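Local coordinates for protein DegT/DnrJ/EryC1/StrS aminotransferase (Brucella abortus 2308, PDB 4QGR) that probably transfers amino groups as a pyridoxal 5'-phosphate-dependent aminotransferase, at residues M9-L14 and P318-Y323; M118-L123 and Y153-A158; A310-E315 and G372-F377. One frame throughout, in Å; residues are numbered along the deposited sequence.

Interaction 1: M9-L14 and P318-Y323; sequences MQFIDL and PSVIYY
Val-320 places CG2 over one face of the Phe-11 ring, 3.8 Å from the ring centroid and 15° off the normal, in a CH-pi contact. This is a loop-on-loop contact of a fold type I aminotransferase, in which the segment preceding helix 14-20 docks against the chain that follows helix 305-314. At the edge of the same ring lies the Pro-318 carbonyl O, 3.8 Å from Phe-11 CD1, while Ser-319 CA and Tyr-322 CE2 approach obliquely. The other methyl of Val-320, CG1, lies over one face of the Tyr-322 ring, toward its rim, and the edge of that ring meets Phe-11 CE2; one valine thus touches two rings. Strand 353-356 and the residues just beyond it line the junction: backbone bonds link Val-320 to Ser-355 and Phe-11 to Met-358. Phe-11 extends from its loop with chi1 at -168°, CG turned opposite the backbone N, and its side chain crosses that of Val-320 at about a right angle. The two segments hold together mainly through apolar packing, with no hydrogen bond between them, and Met-9 extends it weakly, its SD lying 4.4 Å from Pro-318 CD. At the base of the phenylalanine, the Pro-318 ring presents CG to Phe-11 N at 3.7 Å.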
loop_
_atom_site.group_PDB
_atom_site.type_symbol
_atom_site.label_atom_id
_atom_site.label_comp_id
_atom_site.label_asym_id
_atom_site.label_seq_id
_atom_site.Cartn_x
_atom_site.Cartn_y
_atom_site.Cartn_z
ATOM N N MET A 9 -13.113 29.582 -7.766
ATOM C CA MET A 9 -13.421 28.280 -8.294
ATOM C C MET A 9 -12.342 27.294 -7.888
ATOM O O MET A 9 -11.177 27.691 -7.756
ATOM C CB MET A 9 -13.256 28.451 -9.775
ATOM C CG MET A 9 -14.199 27.718 -10.638
ATOM S SD MET A 9 -13.638 28.323 -12.211
ATOM C CE MET A 9 -14.497 29.886 -12.383
ATOM N N GLN A 10 -12.707 26.020 -7.757
ATOM C CA GLN A 10 -11.735 24.950 -7.576
ATOM C C GLN A 10 -11.900 23.947 -8.736
ATOM O O GLN A 10 -12.997 23.707 -9.202
ATOM C CB GLN A 10 -11.977 24.232 -6.251
ATOM C CG GLN A 10 -11.757 25.087 -4.997
ATOM C CD GLN A 10 -10.350 24.974 -4.467
ATOM O OE1 GLN A 10 -9.858 23.862 -4.250
ATOM N NE2 GLN A 10 -9.685 26.125 -4.248
ATOM N N PHE A 11 -10.791 23.363 -9.151
ATOM C CA PHE A 11 -10.807 22.276 -10.152
ATOM C C PHE A 11 -11.647 21.071 -9.699
ATOM O O PHE A 11 -12.515 20.608 -10.428
ATOM C CB PHE A 11 -9.361 21.863 -10.459
ATOM C CG PHE A 11 -9.256 20.987 -11.656
ATOM C CD1 PHE A 11 -9.480 21.515 -12.925
ATOM C CD2 PHE A 11 -9.014 19.649 -11.516
ATOM C CE1 PHE A 11 -9.439 20.686 -14.043
ATOM C CE2 PHE A 11 -8.979 18.808 -12.635
ATOM C CZ PHE A 11 -9.156 19.358 -13.888
ATOM N N ILE A 12 -11.356 20.552 -8.514
ATOM C CA ILE A 12 -12.152 19.503 -7.866
ATOM C C ILE A 12 -12.279 19.918 -6.391
ATOM O O ILE A 12 -11.291 19.926 -5.655
ATOM C CB ILE A 12 -11.510 18.112 -7.977
ATOM C CG1 ILE A 12 -11.529 17.623 -9.442
ATOM C CG2 ILE A 12 -12.248 17.093 -7.086
ATOM C CD1 ILE A 12 -10.732 16.349 -9.703
ATOM N N ASP A 13 -13.484 20.281 -5.968
ATOM C CA ASP A 13 -13.656 21.014 -4.722
ATOM C C ASP A 13 -13.946 20.106 -3.535
ATOM O O ASP A 13 -15.128 19.892 -3.177
ATOM C CB ASP A 13 -14.798 21.994 -4.914
ATOM C CG ASP A 13 -14.825 23.064 -3.862
ATOM O OD1 ASP A 13 -14.261 22.858 -2.768
ATOM O OD2 ASP A 13 -15.418 24.110 -4.187
ATOM N N LEU A 14 -12.887 19.605 -2.893
ATOM C CA LEU A 14 -13.081 18.708 -1.752
ATOM C C LEU A 14 -13.651 19.476 -0.559
ATOM O O LEU A 14 -14.383 18.942 0.236
ATOM C CB LEU A 14 -11.794 17.983 -1.365
ATOM C CG LEU A 14 -11.246 17.089 -2.491
ATOM C CD1 LEU A 14 -9.954 16.433 -2.002
ATOM C CD2 LEU A 14 -12.242 16.038 -2.982
ATOM N N PRO A 318 -8.591 27.224 -13.153
ATOM C CA PRO A 318 -7.614 26.137 -13.282
ATOM C C PRO A 318 -8.047 25.125 -14.327
ATOM O O PRO A 318 -9.268 24.944 -14.566
ATOM C CB PRO A 318 -7.635 25.496 -11.900
ATOM C CG PRO A 318 -9.058 25.707 -11.438
ATOM C CD PRO A 318 -9.408 27.071 -11.927
ATOM N N SER A 319 -7.055 24.489 -14.954
ATOM C CA SER A 319 -7.327 23.391 -15.904
ATOM C C SER A 319 -6.093 22.509 -15.933
ATOM O O SER A 319 -4.996 22.953 -15.586
ATOM C CB SER A 319 -7.656 23.934 -17.280
ATOM O OG SER A 319 -6.563 24.661 -17.872
ATOM N N VAL A 320 -6.260 21.254 -16.346
ATOM C CA VAL A 320 -5.155 20.288 -16.283
ATOM C C VAL A 320 -5.160 19.449 -17.554
ATOM O O VAL A 320 -6.209 19.087 -18.057
ATOM C CB VAL A 320 -5.324 19.328 -15.097
ATOM C CG1 VAL A 320 -4.096 18.415 -14.914
ATOM C CG2 VAL A 320 -5.542 20.136 -13.849
ATOM N N ILE A 321 -3.971 19.161 -18.063
ATOM C CA ILE A 321 -3.830 18.283 -19.211
ATOM C C ILE A 321 -3.629 16.865 -18.711
ATOM O O ILE A 321 -2.623 16.575 -18.074
ATOM C CB ILE A 321 -2.602 18.692 -20.054
ATOM C CG1 ILE A 321 -2.782 20.108 -20.585
ATOM C CG2 ILE A 321 -2.404 17.735 -21.227
ATOM C CD1 ILE A 321 -1.556 20.651 -21.298
ATOM N N TYR A 322 -4.591 16.008 -18.997
ATOM C CA TYR A 322 -4.497 14.552 -18.818
ATOM C C TYR A 322 -4.553 13.938 -20.242
ATOM O O TYR A 322 -5.616 13.928 -20.844
ATOM C CB TYR A 322 -5.697 14.062 -17.990
ATOM C CG TYR A 322 -5.643 14.540 -16.564
ATOM C CD1 TYR A 322 -4.669 14.054 -15.694
ATOM C CD2 TYR A 322 -6.565 15.466 -16.076
ATOM C CE1 TYR A 322 -4.582 14.530 -14.394
ATOM C CE2 TYR A 322 -6.509 15.915 -14.776
ATOM C CZ TYR A 322 -5.542 15.424 -13.930
ATOM O OH TYR A 322 -5.503 15.872 -12.604
ATOM N N TYR A 323 -3.458 13.421 -20.814
ATOM C CA TYR A 323 -2.179 13.175 -20.168
ATOM C C TYR A 323 -1.119 13.779 -21.052
ATOM O O TYR A 323 -1.244 13.795 -22.290
ATOM C CB TYR A 323 -1.915 11.668 -20.035
ATOM C CG TYR A 323 -2.863 11.024 -19.076
ATOM C CD1 TYR A 323 -2.574 10.977 -17.737
ATOM C CD2 TYR A 323 -4.064 10.460 -19.518
ATOM C CE1 TYR A 323 -3.465 10.435 -16.832
ATOM C CE2 TYR A 323 -4.955 9.914 -18.626
ATOM C CZ TYR A 323 -4.638 9.885 -17.290
ATOM O OH TYR A 323 -5.499 9.357 -16.355
#

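Interaction 2: M118-L123 and Y153-A158; sequences MNVEQL and YNRITA
Glu-121 and Arg-155 form a salt bridge between helices 120-133 and 153-163, the NH2 of Arg-155 reaching OE2 of Glu-121 at 2.6 Å. The bond is nearly straight, with an N-H...O angle of 171°. OE2 lies almost in the guanidinium plane, at its edge, yet the nitrogen comes at OE2 from above the carboxylate, 55° out of that plane. The planes of the two flat groups are 61° apart, and a single oxygen takes the bond. A bend at chi3 of the arginine helps to bring the guanidinium over Val-120, whose CG1 sits centrally above one face, 4.1 Å from Arg-155 CZ. The same methyl touches Arg-155 CB at 3.7 Å.

Beneath the charged pair the contact turns apolar, Val-120 CG2 meeting Ile-156 CG1 at 3.8 Å and Leu-123 CD2 meeting Ile-156 CG2 at 4.0 Å. Asn-119 is the N-cap of its helix: OD1 accepts from Gln-122 N at 2.9 Å, the donor standing above the carbonyl plane. In the other helix, the carbonyl O of Tyr-153 takes two donors from opposite faces of its plane, Thr-157 N and Thr-157 OG1, while the phenol OH of Tyr-153 bonds with Asp-145 OD1. Gln-122 uses both ends of its amide, OE1 to Asp-110 N and NE2 to the carbonyls of Pro-340 and Gly-342.

The two helices are the connections of successive beta-alpha-beta units in the large domain: helix 120-133 runs between parallel strands 105-109 and 137-141, and helix 153-163 between 137-141 and 166-170. Leu-123 also rests on Phe-86 of strand 83-88, and Thr-157 on Ile-167 of strand 166-170.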
loop_
_atom_site.group_PDB
_atom_site.type_symbol
_atom_site.label_atom_id
_atom_site.label_comp_id
_atom_site.label_asym_id
_atom_site.label_seq_id
_atom_site.Cartn_x
_atom_site.Cartn_y
_atom_site.Cartn_z
ATOM N N MET A 118 -9.939 2.141 -24.855
ATOM C CA MET A 118 -9.221 1.117 -25.669
ATOM C C MET A 118 -9.932 0.809 -26.986
ATOM O O MET A 118 -11.105 0.449 -27.009
ATOM C CB MET A 118 -9.086 -0.176 -24.855
ATOM C CG MET A 118 -8.304 -1.293 -25.577
ATOM S SD MET A 118 -7.989 -2.751 -24.584
ATOM C CE MET A 118 -6.789 -2.175 -23.379
ATOM N N ASN A 119 -9.170 0.875 -28.075
ATOM C CA ASN A 119 -9.629 0.594 -29.422
ATOM C C ASN A 119 -9.755 -0.937 -29.572
ATOM O O ASN A 119 -8.777 -1.693 -29.427
ATOM C CB ASN A 119 -8.603 1.159 -30.443
ATOM C CG ASN A 119 -8.930 0.821 -31.891
ATOM O OD1 ASN A 119 -9.318 -0.286 -32.209
ATOM N ND2 ASN A 119 -8.667 1.754 -32.784
ATOM N N VAL A 120 -10.961 -1.386 -29.832
ATOM C CA VAL A 120 -11.238 -2.812 -29.820
ATOM C C VAL A 120 -10.620 -3.555 -31.004
ATOM O O VAL A 120 -10.121 -4.693 -30.852
ATOM C CB VAL A 120 -12.747 -3.007 -29.769
ATOM C CG1 VAL A 120 -13.119 -4.444 -30.112
ATOM C CG2 VAL A 120 -13.214 -2.544 -28.388
ATOM N N GLU A 121 -10.692 -2.957 -32.192
ATOM C CA GLU A 121 -10.150 -3.614 -33.374
ATOM C C GLU A 121 -8.659 -3.804 -33.227
ATOM O O GLU A 121 -8.099 -4.858 -33.614
ATOM C CB GLU A 121 -10.413 -2.813 -34.646
ATOM C CG GLU A 121 -11.850 -2.872 -35.137
ATOM C CD GLU A 121 -12.807 -1.921 -34.437
ATOM O OE1 GLU A 121 -12.378 -1.042 -33.631
ATOM O OE2 GLU A 121 -14.031 -2.079 -34.701
ATOM N N GLN A 122 -8.002 -2.782 -32.701
ATOM C CA GLN A 122 -6.559 -2.850 -32.523
ATOM C C GLN A 122 -6.159 -3.801 -31.401
ATOM O O GLN A 122 -5.147 -4.452 -31.512
ATOM C CB GLN A 122 -5.951 -1.469 -32.310
ATOM C CG GLN A 122 -4.464 -1.490 -32.656
ATOM C CD GLN A 122 -3.698 -0.268 -32.237
ATOM O OE1 GLN A 122 -4.001 0.360 -31.206
ATOM N NE2 GLN A 122 -2.652 0.037 -32.978
ATOM N N LEU A 123 -6.965 -3.910 -30.345
ATOM C CA LEU A 123 -6.774 -4.937 -29.334
ATOM C C LEU A 123 -6.705 -6.332 -29.992
ATOM O O LEU A 123 -5.803 -7.138 -29.705
ATOM C CB LEU A 123 -7.921 -4.921 -28.344
ATOM C CG LEU A 123 -8.052 -6.046 -27.347
ATOM C CD1 LEU A 123 -6.820 -6.135 -26.465
ATOM C CD2 LEU A 123 -9.333 -5.996 -26.486
ATOM N N TYR A 153 -17.175 -2.959 -23.204
ATOM C CA TYR A 153 -16.951 -4.289 -22.625
ATOM C C TYR A 153 -17.539 -5.445 -23.442
ATOM O O TYR A 153 -16.978 -6.547 -23.386
ATOM C CB TYR A 153 -17.420 -4.358 -21.144
ATOM C CG TYR A 153 -16.458 -3.553 -20.317
ATOM C CD1 TYR A 153 -15.192 -4.069 -20.021
ATOM C CD2 TYR A 153 -16.768 -2.274 -19.887
ATOM C CE1 TYR A 153 -14.253 -3.333 -19.308
ATOM C CE2 TYR A 153 -15.823 -1.523 -19.177
ATOM C CZ TYR A 153 -14.568 -2.062 -18.911
ATOM O OH TYR A 153 -13.562 -1.346 -18.249
ATOM N N ASN A 154 -18.607 -5.216 -24.192
ATOM C CA ASN A 154 -19.167 -6.357 -24.968
ATOM C C ASN A 154 -18.211 -6.786 -26.047
ATOM O O ASN A 154 -17.900 -7.964 -26.152
ATOM C CB ASN A 154 -20.520 -6.047 -25.553
ATOM C CG ASN A 154 -21.510 -5.657 -24.492
ATOM O OD1 ASN A 154 -21.413 -6.069 -23.324
ATOM N ND2 ASN A 154 -22.425 -4.796 -24.860
ATOM N N ARG A 155 -17.699 -5.836 -26.825
ATOM C CA ARG A 155 -16.748 -6.193 -27.866
ATOM C C ARG A 155 -15.394 -6.693 -27.301
ATOM O O ARG A 155 -14.761 -7.607 -27.869
ATOM C CB ARG A 155 -16.573 -5.047 -28.832
ATOM C CG ARG A 155 -17.906 -4.692 -29.502
ATOM C CD ARG A 155 -17.797 -3.510 -30.427
ATOM N NE ARG A 155 -17.037 -3.917 -31.601
ATOM C CZ ARG A 155 -16.307 -3.100 -32.346
ATOM N NH1 ARG A 155 -16.230 -1.809 -32.056
ATOM N NH2 ARG A 155 -15.648 -3.598 -33.386
ATOM N N ILE A 156 -14.937 -6.084 -26.205
ATOM C CA ILE A 156 -13.716 -6.539 -25.552
ATOM C C ILE A 156 -13.850 -7.967 -25.021
ATOM O O ILE A 156 -12.956 -8.797 -25.197
ATOM C CB ILE A 156 -13.293 -5.556 -24.425
ATOM C CG1 ILE A 156 -12.897 -4.221 -25.029
ATOM C CG2 ILE A 156 -12.088 -6.076 -23.655
ATOM C CD1 ILE A 156 -12.629 -3.181 -23.991
ATOM N N THR A 157 -14.989 -8.272 -24.400
ATOM C CA THR A 157 -15.210 -9.600 -23.876
ATOM C C THR A 157 -15.354 -10.606 -25.028
ATOM O O THR A 157 -14.851 -11.755 -24.919
ATOM C CB THR A 157 -16.454 -9.585 -22.962
ATOM O OG1 THR A 157 -16.273 -8.536 -22.002
ATOM C CG2 THR A 157 -16.689 -10.947 -22.274
ATOM N N ALA A 158 -15.983 -10.204 -26.129
ATOM C CA ALA A 158 -16.061 -11.120 -27.274
ATOM C C ALA A 158 -14.647 -11.559 -27.716
ATOM O O ALA A 158 -14.408 -12.722 -27.998
ATOM C CB ALA A 158 -16.802 -10.505 -28.446
#

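Interaction 3: A310-E315 and G372-F377; sequences AQLQAE and GVIRGF
Val-373 points its forked side chain at the helix carrying Gln-311 and Leu-312, and each branch has its own set of neighbours. CG1, anti to the backbone N (chi1 173°), meets Gln-311 CG at 3.8 Å and Leu-312 CD2 at 3.9 Å. CG2 turns the other way, toward Glu-315, and touches its CG at 3.8 Å. The valine thus sits among Gln-311, Leu-312 and Glu-315, its side chain crossing each at a slant.

Leu-312 answers from the opposite helix with a single methyl. It leaves its helix to one side of the partner, but its end comes nearer, and CD2 settles between Val-373 and Ile-374, lying 3.9 Å from CG1 of Ile-374. At the far end of the patch, Phe-377 approaches Gln-311: its ring atom CD1 stands 4.1 Å from Gln-311 CB, at an oblique tilt. CG of Gln-311, opposite the backbone N (chi1 179°), lies against the valine, and a bend at chi2 then turns the amide.

The axes of the helical segments 310-314 and 372-377 approach to 9.9 Å, with 135° between their N-to-C directions, halfway between perpendicular and antiparallel. Helices 305-314 and 364-377 belong to the C-terminal part of the fold, where they pack beside strand 353-356: Leu-312 rests on Leu-354 and Ile-374 on Leu-356. Ile-317, just after the first helix, touches both Leu-312 and Val-373.

Between the two segments the contact is apolar. Gln-311 and Glu-315 contribute the aliphatic parts of their chains rather than their amide or carboxylate. Cohesion here thus depends on van der Waals fit and on removing hydrocarbon from water, to which Lys-369 NZ, earlier on the helix that carries Val-373, adds a hydrogen bond to Glu-315 O.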
loop_
_atom_site.group_PDB
_atom_site.type_symbol
_atom_site.label_atom_id
_atom_site.label_comp_id
_atom_site.label_asym_id
_atom_site.label_seq_id
_atom_site.Cartn_x
_atom_site.Cartn_y
_atom_site.Cartn_z
ATOM N N ALA A 310 -3.822 29.006 -20.897
ATOM C CA ALA A 310 -3.227 30.211 -20.325
ATOM C C ALA A 310 -4.288 31.297 -20.106
ATOM O O ALA A 310 -4.240 32.038 -19.122
ATOM C CB ALA A 310 -2.133 30.738 -21.268
ATOM N N GLN A 311 -5.183 31.455 -21.080
ATOM C CA GLN A 311 -6.237 32.426 -20.962
ATOM C C GLN A 311 -7.167 32.029 -19.826
ATOM O O GLN A 311 -7.666 32.892 -19.102
ATOM C CB GLN A 311 -7.008 32.550 -22.284
ATOM C CG GLN A 311 -8.159 33.536 -22.249
ATOM C CD GLN A 311 -7.707 34.934 -21.847
ATOM O OE1 GLN A 311 -6.599 35.339 -22.152
ATOM N NE2 GLN A 311 -8.550 35.654 -21.123
ATOM N N LEU A 312 -7.449 30.729 -19.687
ATOM C CA LEU A 312 -8.290 30.284 -18.575
ATOM C C LEU A 312 -7.618 30.640 -17.223
ATOM O O LEU A 312 -8.241 31.226 -16.322
ATOM C CB LEU A 312 -8.572 28.784 -18.682
ATOM C CG LEU A 312 -9.574 28.344 -19.755
ATOM C CD1 LEU A 312 -9.446 26.831 -19.947
ATOM C CD2 LEU A 312 -10.996 28.662 -19.349
ATOM N N GLN A 313 -6.318 30.385 -17.116
ATOM C CA GLN A 313 -5.603 30.709 -15.885
ATOM C C GLN A 313 -5.528 32.227 -15.631
ATOM O O GLN A 313 -5.643 32.641 -14.487
ATOM C CB GLN A 313 -4.201 30.155 -15.843
ATOM C CG GLN A 313 -3.722 30.135 -14.403
ATOM C CD GLN A 313 -2.290 29.725 -14.259
ATOM O OE1 GLN A 313 -1.848 28.769 -14.879
ATOM N NE2 GLN A 313 -1.550 30.434 -13.401
ATOM N N ALA A 314 -5.371 33.019 -16.686
ATOM C CA ALA A 314 -5.371 34.485 -16.533
ATOM C C ALA A 314 -6.709 34.980 -15.976
ATOM O O ALA A 314 -6.758 35.991 -15.300
ATOM C CB ALA A 314 -5.042 35.176 -17.850
ATOM N N GLU A 315 -7.797 34.245 -16.242
ATOM C CA GLU A 315 -9.108 34.571 -15.700
ATOM C C GLU A 315 -9.407 33.810 -14.422
ATOM O O GLU A 315 -10.548 33.785 -13.971
ATOM C CB GLU A 315 -10.203 34.280 -16.729
ATOM C CG GLU A 315 -10.175 35.179 -17.951
ATOM C CD GLU A 315 -10.541 36.615 -17.642
ATOM O OE1 GLU A 315 -11.324 36.865 -16.684
ATOM O OE2 GLU A 315 -9.983 37.501 -18.321
ATOM N N GLY A 372 -17.757 31.236 -20.926
ATOM C CA GLY A 372 -17.548 32.532 -21.555
ATOM C C GLY A 372 -16.109 32.705 -22.015
ATOM O O GLY A 372 -15.842 33.253 -23.066
ATOM N N VAL A 373 -15.169 32.254 -21.205
ATOM C CA VAL A 373 -13.777 32.473 -21.532
ATOM C C VAL A 373 -13.401 31.605 -22.714
ATOM O O VAL A 373 -12.681 32.062 -23.623
ATOM C CB VAL A 373 -12.861 32.198 -20.311
ATOM C CG1 VAL A 373 -11.392 32.257 -20.713
ATOM C CG2 VAL A 373 -13.137 33.191 -19.204
ATOM N N ILE A 374 -13.902 30.361 -22.729
ATOM C CA ILE A 374 -13.582 29.440 -23.802
ATOM C C ILE A 374 -14.172 29.950 -25.139
ATOM O O ILE A 374 -13.476 29.985 -26.159
ATOM C CB ILE A 374 -14.065 28.005 -23.482
ATOM C CG1 ILE A 374 -13.324 27.470 -22.251
ATOM C CG2 ILE A 374 -13.852 27.069 -24.679
ATOM C CD1 ILE A 374 -13.833 26.156 -21.716
ATOM N N ARG A 375 -15.433 30.360 -25.119
ATOM C CA ARG A 375 -16.099 30.871 -26.314
ATOM C C ARG A 375 -15.380 32.144 -26.819
ATOM O O ARG A 375 -15.128 32.315 -28.027
ATOM C CB ARG A 375 -17.576 31.163 -26.020
ATOM C CG ARG A 375 -18.406 29.913 -25.713
ATOM C CD ARG A 375 -19.887 30.234 -25.621
ATOM N NE ARG A 375 -20.350 30.591 -26.958
ATOM C CZ ARG A 375 -20.626 29.705 -27.910
ATOM N NH1 ARG A 375 -20.538 28.396 -27.679
ATOM N NH2 ARG A 375 -20.983 30.117 -29.104
ATOM N N GLY A 376 -15.010 33.010 -25.874
ATOM C CA GLY A 376 -14.327 34.254 -26.197
ATOM C C GLY A 376 -12.975 33.998 -26.828
ATOM O O GLY A 376 -12.608 34.656 -27.792
ATOM N N PHE A 377 -12.219 33.045 -26.274
ATOM C CA PHE A 377 -10.941 32.639 -26.843
ATOM C C PHE A 377 -11.086 32.240 -28.298
ATOM O O PHE A 377 -10.220 32.555 -29.113
ATOM C CB PHE A 377 -10.335 31.444 -26.071
ATOM C CG PHE A 377 -8.972 31.024 -26.577
ATOM C CD1 PHE A 377 -7.835 31.768 -26.264
ATOM C CD2 PHE A 377 -8.830 29.905 -27.388
ATOM C CE1 PHE A 377 -6.596 31.387 -26.742
ATOM C CE2 PHE A 377 -7.580 29.510 -27.857
ATOM C CZ PHE A 377 -6.466 30.263 -27.538
#

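In the fold
Interactions 1 and 3 are neighbours, their centres about 15 Å apart, and they touch where Ser-319 OG lies 4.2 Å from Leu-312 CD1. Their segments alternate along the chain, so the N-terminal loop and the two C-terminal helices are tied into one region. Interaction 2 lies across the chain's centre from interaction 1, with centres about 30 Å apart, and its centre is about 37 Å from the centre of interaction 3. Interaction 1 comes closest to the cofactor: the Tyr-322 side chain is about 8 Å from a bound pyridoxal 5'-phosphate, and Tyr-323 OH hydrogen-bonds Gln-173, a cofactor-binding residue. In interaction 2, the Ile-156 side chain is about 14 Å from a bound pyridoxal 5'-phosphate.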